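Local coordinates for cytochrome P450 (Novosphingobium aromaticivorans, PDB 3OFT), which is a heme-containing member of the cytochrome P450 family, a mainly helical single-chain protein that holds protoporphyrin IX iron in its core, at residues R263-M275 / L350-W362. Sequence-based numbering, arbitrary orientation.
Sequences RPDLIPAAADELM and LARMEVIVFLREW. With HEM (protoporphyrin IX containing Fe), chain D.
The carboxylate of D272 is gripped side-on by the guanidinium of R352. R352 NE donates to D272 OD1 at 2.7 Å. R352 NH1 donates to D272 OD2 at 3.0 Å. The first bond is fairly straight (160°) and meets OD1 on its syn side. NH1 comes to OD2 from above the carboxylate plane; the two flat groups are turned 38° against each other. R352 gets there with CG anti to its backbone N and an extended chain. Two bonds to separate oxygens should limit rotation of either group. CD1 of I356 lies over one face of the guanidinium, offset toward its rim.

Beside this salt bridge the helices pack through apolar groups. Their axes approach to 9.1 Å and run at 120° to one another. A271 faces I356 where the backbones come nearest. Its small CB touches V355 CG1 and I356 CG1, each at 3.6 Å. On the side toward P264, I267 CG2 presses on L359 CB at 3.7 Å, while R360 crosses P268 at about a right angle, with NH2 against CG and CD of the ring. On the other side, the bent end of M275 lays SD along V355 CG2 and carries CE to A351 CB.

A351 CB also lies 3.6 Å from CAB of the heme, so the contact ends at the porphyrin. Helix 348-365 matches the L helix of P450s, and helix 267-277 the K helix, whose ExxR motif is E273 to R276; E273 forms salt bridges with R276 of the same helix and with R328 beyond it. Helix 221-252 packs against L274 and L359, helix 254-262 against I267, and helix 107-128 against M353 and V357.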
loop_
_atom_site.group_PDB
_atom_site.type_symbol
_atom_site.label_atom_id
_atom_site.label_comp_id
_atom_site.label_asym_id
_atom_site.label_seq_id
_atom_site.Cartn_x
_atom_site.Cartn_y
_atom_site.Cartn_z
ATOM N N ARG A 263 22.319 -0.911 -17.102
ATOM C CA ARG A 263 22.793 -1.645 -15.933
ATOM C C ARG A 263 21.597 -2.314 -15.228
ATOM O O ARG A 263 21.084 -1.807 -14.241
ATOM C CB ARG A 263 23.594 -0.686 -15.010
ATOM C CG ARG A 263 25.098 -0.521 -15.427
ATOM C CD ARG A 263 25.893 -1.655 -14.754
ATOM N NE ARG A 263 27.338 -1.502 -14.815
ATOM C CZ ARG A 263 28.174 -2.339 -14.233
ATOM N NH1 ARG A 263 27.696 -3.367 -13.529
ATOM N NH2 ARG A 263 29.490 -2.138 -14.326
ATOM N N PRO A 264 21.138 -3.462 -15.752
ATOM C CA PRO A 264 20.005 -4.148 -15.139
ATOM C C PRO A 264 20.313 -4.627 -13.727
ATOM O O PRO A 264 19.395 -4.847 -12.948
ATOM C CB PRO A 264 19.797 -5.341 -16.059
ATOM C CG PRO A 264 20.204 -4.842 -17.353
ATOM C CD PRO A 264 21.479 -4.088 -17.040
ATOM N N ASP A 265 21.594 -4.791 -13.418
ATOM C CA ASP A 265 22.034 -5.157 -12.055
ATOM C C ASP A 265 21.757 -4.079 -10.977
ATOM O O ASP A 265 21.901 -4.358 -9.794
ATOM C CB ASP A 265 23.534 -5.545 -12.056
ATOM C CG ASP A 265 24.454 -4.434 -12.623
ATOM O OD1 ASP A 265 24.162 -3.907 -13.743
ATOM O OD2 ASP A 265 25.477 -4.071 -11.964
ATOM N N LEU A 266 21.376 -2.865 -11.392
ATOM C CA LEU A 266 20.962 -1.771 -10.517
ATOM C C LEU A 266 19.461 -1.756 -10.278
ATOM O O LEU A 266 18.971 -0.940 -9.516
ATOM C CB LEU A 266 21.308 -0.421 -11.144
ATOM C CG LEU A 266 22.491 0.460 -10.737
ATOM C CD1 LEU A 266 23.341 -0.095 -9.650
ATOM C CD2 LEU A 266 23.300 1.032 -11.889
ATOM N N ILE A 267 18.734 -2.632 -10.943
ATOM C CA ILE A 267 17.267 -2.687 -10.692
ATOM C C ILE A 267 16.870 -2.943 -9.227
ATOM O O ILE A 267 15.984 -2.242 -8.723
ATOM C CB ILE A 267 16.551 -3.617 -11.732
ATOM C CG1 ILE A 267 16.484 -2.902 -13.075
ATOM C CG2 ILE A 267 15.158 -4.168 -11.208
ATOM C CD1 ILE A 267 16.083 -3.868 -14.265
ATOM N N PRO A 268 17.512 -3.913 -8.523
ATOM C CA PRO A 268 17.071 -4.107 -7.121
ATOM C C PRO A 268 17.293 -2.850 -6.283
ATOM O O PRO A 268 16.399 -2.444 -5.509
ATOM C CB PRO A 268 17.943 -5.288 -6.628
ATOM C CG PRO A 268 18.139 -6.102 -7.921
ATOM C CD PRO A 268 18.339 -5.041 -9.002
ATOM N N ALA A 269 18.463 -2.228 -6.430
ATOM C CA ALA A 269 18.752 -1.038 -5.676
ATOM C C ALA A 269 17.818 0.111 -6.080
ATOM O O ALA A 269 17.397 0.882 -5.207
ATOM C CB ALA A 269 20.221 -0.625 -5.777
ATOM N N ALA A 270 17.450 0.181 -7.368
ATOM C CA ALA A 270 16.540 1.243 -7.830
ATOM C C ALA A 270 15.129 0.980 -7.250
ATOM O O ALA A 270 14.447 1.922 -6.862
ATOM C CB ALA A 270 16.506 1.333 -9.374
ATOM N N ALA A 271 14.737 -0.291 -7.130
ATOM C CA ALA A 271 13.417 -0.619 -6.582
ATOM C C ALA A 271 13.334 -0.163 -5.150
ATOM O O ALA A 271 12.349 0.445 -4.782
ATOM C CB ALA A 271 13.076 -2.094 -6.704
ATOM N N ASP A 272 14.387 -0.381 -4.360
ATOM C CA ASP A 272 14.400 0.087 -2.976
ATOM C C ASP A 272 14.348 1.609 -2.836
ATOM O O ASP A 272 13.643 2.124 -1.968
ATOM C CB ASP A 272 15.622 -0.458 -2.223
ATOM C CG ASP A 272 15.535 -1.947 -1.938
ATOM O OD1 ASP A 272 14.446 -2.555 -1.931
ATOM O OD2 ASP A 272 16.593 -2.528 -1.698
ATOM N N GLU A 273 15.132 2.322 -3.650
ATOM C CA GLU A 273 15.194 3.774 -3.644
ATOM C C GLU A 273 13.872 4.374 -4.149
ATOM O O GLU A 273 13.376 5.324 -3.572
ATOM C CB GLU A 273 16.438 4.292 -4.444
ATOM C CG GLU A 273 16.645 5.799 -4.413
ATOM C CD GLU A 273 16.947 6.393 -3.011
ATOM O OE1 GLU A 273 16.890 5.685 -1.976
ATOM O OE2 GLU A 273 17.213 7.598 -2.965
ATOM N N LEU A 274 13.273 3.807 -5.187
ATOM C CA LEU A 274 11.966 4.331 -5.661
ATOM C C LEU A 274 10.837 4.105 -4.634
ATOM O O LEU A 274 9.959 4.962 -4.460
ATOM C CB LEU A 274 11.586 3.686 -6.999
ATOM C CG LEU A 274 12.573 4.117 -8.096
ATOM C CD1 LEU A 274 12.372 3.365 -9.416
ATOM C CD2 LEU A 274 12.531 5.625 -8.303
ATOM N N MET A 275 10.884 2.962 -3.962
ATOM C CA MET A 275 9.890 2.661 -2.893
ATOM C C MET A 275 10.029 3.625 -1.714
ATOM O O MET A 275 9.033 4.054 -1.133
ATOM C CB MET A 275 9.926 1.195 -2.461
ATOM C CG MET A 275 9.536 0.266 -3.618
ATOM S SD MET A 275 9.731 -1.520 -3.352
ATOM C CE MET A 275 8.347 -1.798 -2.258
ATOM N N LEU A 350 7.356 -9.420 -0.735
ATOM C CA LEU A 350 6.641 -9.654 -1.981
ATOM C C LEU A 350 6.499 -8.386 -2.824
ATOM O O LEU A 350 6.663 -8.442 -4.064
ATOM C CB LEU A 350 5.278 -10.269 -1.701
ATOM C CG LEU A 350 4.297 -10.386 -2.874
ATOM C CD1 LEU A 350 4.866 -11.332 -3.924
ATOM C CD2 LEU A 350 2.955 -10.885 -2.382
ATOM N N ALA A 351 6.178 -7.259 -2.176
ATOM C CA ALA A 351 6.043 -5.964 -2.888
ATOM C C ALA A 351 7.360 -5.594 -3.573
ATOM O O ALA A 351 7.368 -5.185 -4.737
ATOM C CB ALA A 351 5.638 -4.826 -1.896
ATOM N N ARG A 352 8.488 -5.764 -2.871
ATOM C CA ARG A 352 9.812 -5.440 -3.451
ATOM C C ARG A 352 10.060 -6.291 -4.721
ATOM O O ARG A 352 10.526 -5.786 -5.755
ATOM C CB ARG A 352 10.941 -5.704 -2.426
ATOM C CG ARG A 352 12.320 -5.373 -2.982
ATOM C CD ARG A 352 13.429 -5.894 -2.096
ATOM N NE ARG A 352 14.715 -5.249 -2.383
ATOM C CZ ARG A 352 15.768 -5.841 -2.963
ATOM N NH1 ARG A 352 16.884 -5.132 -3.167
ATOM N NH2 ARG A 352 15.717 -7.129 -3.325
ATOM N N MET A 353 9.716 -7.576 -4.635
ATOM C CA MET A 353 9.829 -8.490 -5.775
ATOM C C MET A 353 8.922 -8.076 -6.935
ATOM O O MET A 353 9.323 -8.143 -8.100
ATOM C CB MET A 353 9.549 -9.953 -5.342
ATOM C CG MET A 353 9.725 -11.053 -6.449
ATOM S SD MET A 353 8.218 -11.245 -7.448
ATOM C CE MET A 353 7.329 -12.444 -6.426
ATOM N N GLU A 354 7.692 -7.692 -6.639
ATOM C CA GLU A 354 6.790 -7.223 -7.696
ATOM C C GLU A 354 7.342 -5.969 -8.403
ATOM O O GLU A 354 7.262 -5.867 -9.639
ATOM C CB GLU A 354 5.424 -6.902 -7.117
ATOM C CG GLU A 354 4.693 -8.146 -6.598
ATOM C CD GLU A 354 3.364 -7.778 -5.883
ATOM O OE1 GLU A 354 2.300 -8.160 -6.340
ATOM O OE2 GLU A 354 3.383 -7.088 -4.846
ATOM N N VAL A 355 7.887 -5.029 -7.633
ATOM C CA VAL A 355 8.449 -3.801 -8.242
ATOM C C VAL A 355 9.679 -4.158 -9.098
ATOM O O VAL A 355 9.828 -3.647 -10.231
ATOM C CB VAL A 355 8.809 -2.726 -7.195
ATOM C CG1 VAL A 355 9.654 -1.551 -7.848
ATOM C CG2 VAL A 355 7.517 -2.189 -6.543
ATOM N N ILE A 356 10.553 -4.997 -8.557
ATOM C CA ILE A 356 11.736 -5.487 -9.343
ATOM C C ILE A 356 11.315 -6.202 -10.634
ATOM O O ILE A 356 11.841 -5.952 -11.715
ATOM C CB ILE A 356 12.621 -6.420 -8.473
ATOM C CG1 ILE A 356 13.356 -5.575 -7.416
ATOM C CG2 ILE A 356 13.575 -7.272 -9.362
ATOM C CD1 ILE A 356 14.022 -6.408 -6.253
ATOM N N VAL A 357 10.337 -7.081 -10.543
ATOM C CA VAL A 357 9.909 -7.810 -11.728
ATOM C C VAL A 357 9.265 -6.877 -12.784
ATOM O O VAL A 357 9.444 -7.047 -14.018
ATOM C CB VAL A 357 9.035 -8.980 -11.205
ATOM C CG1 VAL A 357 7.604 -9.032 -11.740
ATOM C CG2 VAL A 357 9.858 -10.264 -11.165
ATOM N N PHE A 358 8.529 -5.885 -12.280
ATOM C CA PHE A 358 7.978 -4.840 -13.132
ATOM C C PHE A 358 9.066 -4.079 -13.883
ATOM O O PHE A 358 8.995 -3.915 -15.113
ATOM C CB PHE A 358 7.094 -3.860 -12.331
ATOM C CG PHE A 358 6.748 -2.648 -13.124
ATOM C CD1 PHE A 358 5.892 -2.756 -14.217
ATOM C CD2 PHE A 358 7.345 -1.426 -12.856
ATOM C CE1 PHE A 358 5.634 -1.687 -15.010
ATOM C CE2 PHE A 358 7.089 -0.332 -13.652
ATOM C CZ PHE A 358 6.227 -0.457 -14.732
ATOM N N LEU A 359 10.094 -3.649 -13.157
ATOM C CA LEU A 359 11.204 -2.938 -13.768
ATOM C C LEU A 359 11.891 -3.840 -14.786
ATOM O O LEU A 359 12.218 -3.400 -15.874
ATOM C CB LEU A 359 12.209 -2.473 -12.706
ATOM C CG LEU A 359 11.698 -1.358 -11.772
ATOM C CD1 LEU A 359 12.576 -1.153 -10.536
ATOM C CD2 LEU A 359 11.588 -0.060 -12.566
ATOM N N ARG A 360 12.108 -5.104 -14.450
ATOM C CA ARG A 360 12.835 -5.979 -15.369
ATOM C C ARG A 360 12.048 -6.121 -16.664
ATOM O O ARG A 360 12.607 -6.039 -17.764
ATOM C CB ARG A 360 13.042 -7.378 -14.783
ATOM C CG ARG A 360 14.070 -7.434 -13.707
ATOM C CD ARG A 360 14.346 -8.894 -13.251
ATOM N NE ARG A 360 15.170 -8.790 -12.051
ATOM C CZ ARG A 360 16.424 -8.302 -12.016
ATOM N NH1 ARG A 360 17.060 -7.919 -13.127
ATOM N NH2 ARG A 360 17.071 -8.209 -10.857
ATOM N N GLU A 361 10.763 -6.357 -16.544
ATOM C CA GLU A 361 9.974 -6.610 -17.743
ATOM C C GLU A 361 9.646 -5.385 -18.545
ATOM O O GLU A 361 9.687 -5.455 -19.791
ATOM C CB GLU A 361 8.711 -7.397 -17.415
ATOM C CG GLU A 361 8.993 -8.862 -17.115
ATOM C CD GLU A 361 9.710 -9.607 -18.264
ATOM O OE1 GLU A 361 10.617 -10.412 -17.966
ATOM O OE2 GLU A 361 9.360 -9.394 -19.444
ATOM N N TRP A 362 9.328 -4.277 -17.863
ATOM C CA TRP A 362 8.927 -3.039 -18.543
ATOM C C TRP A 362 10.094 -2.405 -19.264
ATOM O O TRP A 362 9.996 -2.066 -20.471
ATOM C CB TRP A 362 8.315 -2.019 -17.556
ATOM C CG TRP A 362 7.590 -0.842 -18.201
ATOM C CD1 TRP A 362 8.049 0.442 -18.331
ATOM C CD2 TRP A 362 6.280 -0.854 -18.770
ATOM N NE1 TRP A 362 7.100 1.230 -18.964
ATOM C CE2 TRP A 362 6.007 0.452 -19.238
ATOM C CE3 TRP A 362 5.324 -1.855 -18.958
ATOM C CZ2 TRP A 362 4.808 0.789 -19.890
ATOM C CZ3 TRP A 362 4.122 -1.514 -19.576
ATOM C CH2 TRP A 362 3.879 -0.195 -20.033
HETATM C CHA HEM D . 0.540 -3.813 6.448
HETATM C CHB HEM D . 2.100 -0.864 2.902
HETATM C CHC HEM D . 1.945 -4.558 -0.201
HETATM C CHD HEM D . -0.549 -7.130 3.004
HETATM C C1A HEM D . 1.043 -2.726 5.756
HETATM C C2A HEM D . 1.391 -1.462 6.360
HETATM C C3A HEM D . 1.824 -0.635 5.415
HETATM C C4A HEM D . 1.733 -1.342 4.136
HETATM C CMA HEM D . 2.250 0.835 5.659
HETATM C CAA HEM D . 1.325 -1.137 7.880
HETATM C CBA HEM D . -0.101 -0.759 8.211
HETATM C CGA HEM D . -0.258 -0.314 9.658
HETATM O O1A HEM D . -1.434 -0.100 10.089
HETATM O O2A HEM D . 0.740 -0.153 10.429
HETATM C C1B HEM D . 2.215 -1.604 1.733
HETATM C C2B HEM D . 2.758 -1.137 0.484
HETATM C C3B HEM D . 2.709 -2.183 -0.365
HETATM C C4B HEM D . 2.135 -3.314 0.337
HETATM C CMB HEM D . 3.282 0.291 0.248
HETATM C CAB HEM D . 3.105 -2.315 -1.839
HETATM C CBB HEM D . 3.563 -1.287 -2.577
HETATM C C1C HEM D . 1.268 -5.610 0.343
HETATM C C2C HEM D . 1.046 -6.918 -0.258
HETATM C C3C HEM D . 0.312 -7.616 0.654
HETATM C C4C HEM D . 0.155 -6.818 1.848
HETATM C CMC HEM D . 1.528 -7.342 -1.683
HETATM C CAC HEM D . -0.216 -9.071 0.621
HETATM C CBC HEM D . -0.565 -9.682 -0.506
HETATM C C1D HEM D . -0.458 -6.509 4.207
HETATM C C2D HEM D . -1.035 -7.032 5.437
HETATM C C3D HEM D . -0.653 -6.019 6.501
HETATM C C4D HEM D . 0.066 -4.965 5.841
HETATM C CMD HEM D . -1.817 -8.380 5.628
HETATM C CAD HEM D . -1.032 -6.150 8.005
HETATM C CBD HEM D . 0.248 -6.616 8.721
HETATM C CGD HEM D . -0.071 -6.559 10.219
HETATM O O1D HEM D . -1.044 -5.908 10.651
HETATM O O2D HEM D . 0.679 -7.121 11.024
HETATM N NA HEM D . 1.287 -2.627 4.385
HETATM N NB HEM D . 1.898 -2.940 1.602
HETATM N NC HEM D . 0.755 -5.609 1.631
HETATM N ND HEM D . 0.155 -5.291 4.479
HETATM FE FE HEM D . 1.091 -4.145 3.043
HETATM O O HOH W 1 -1.103 -3.366 2.497
#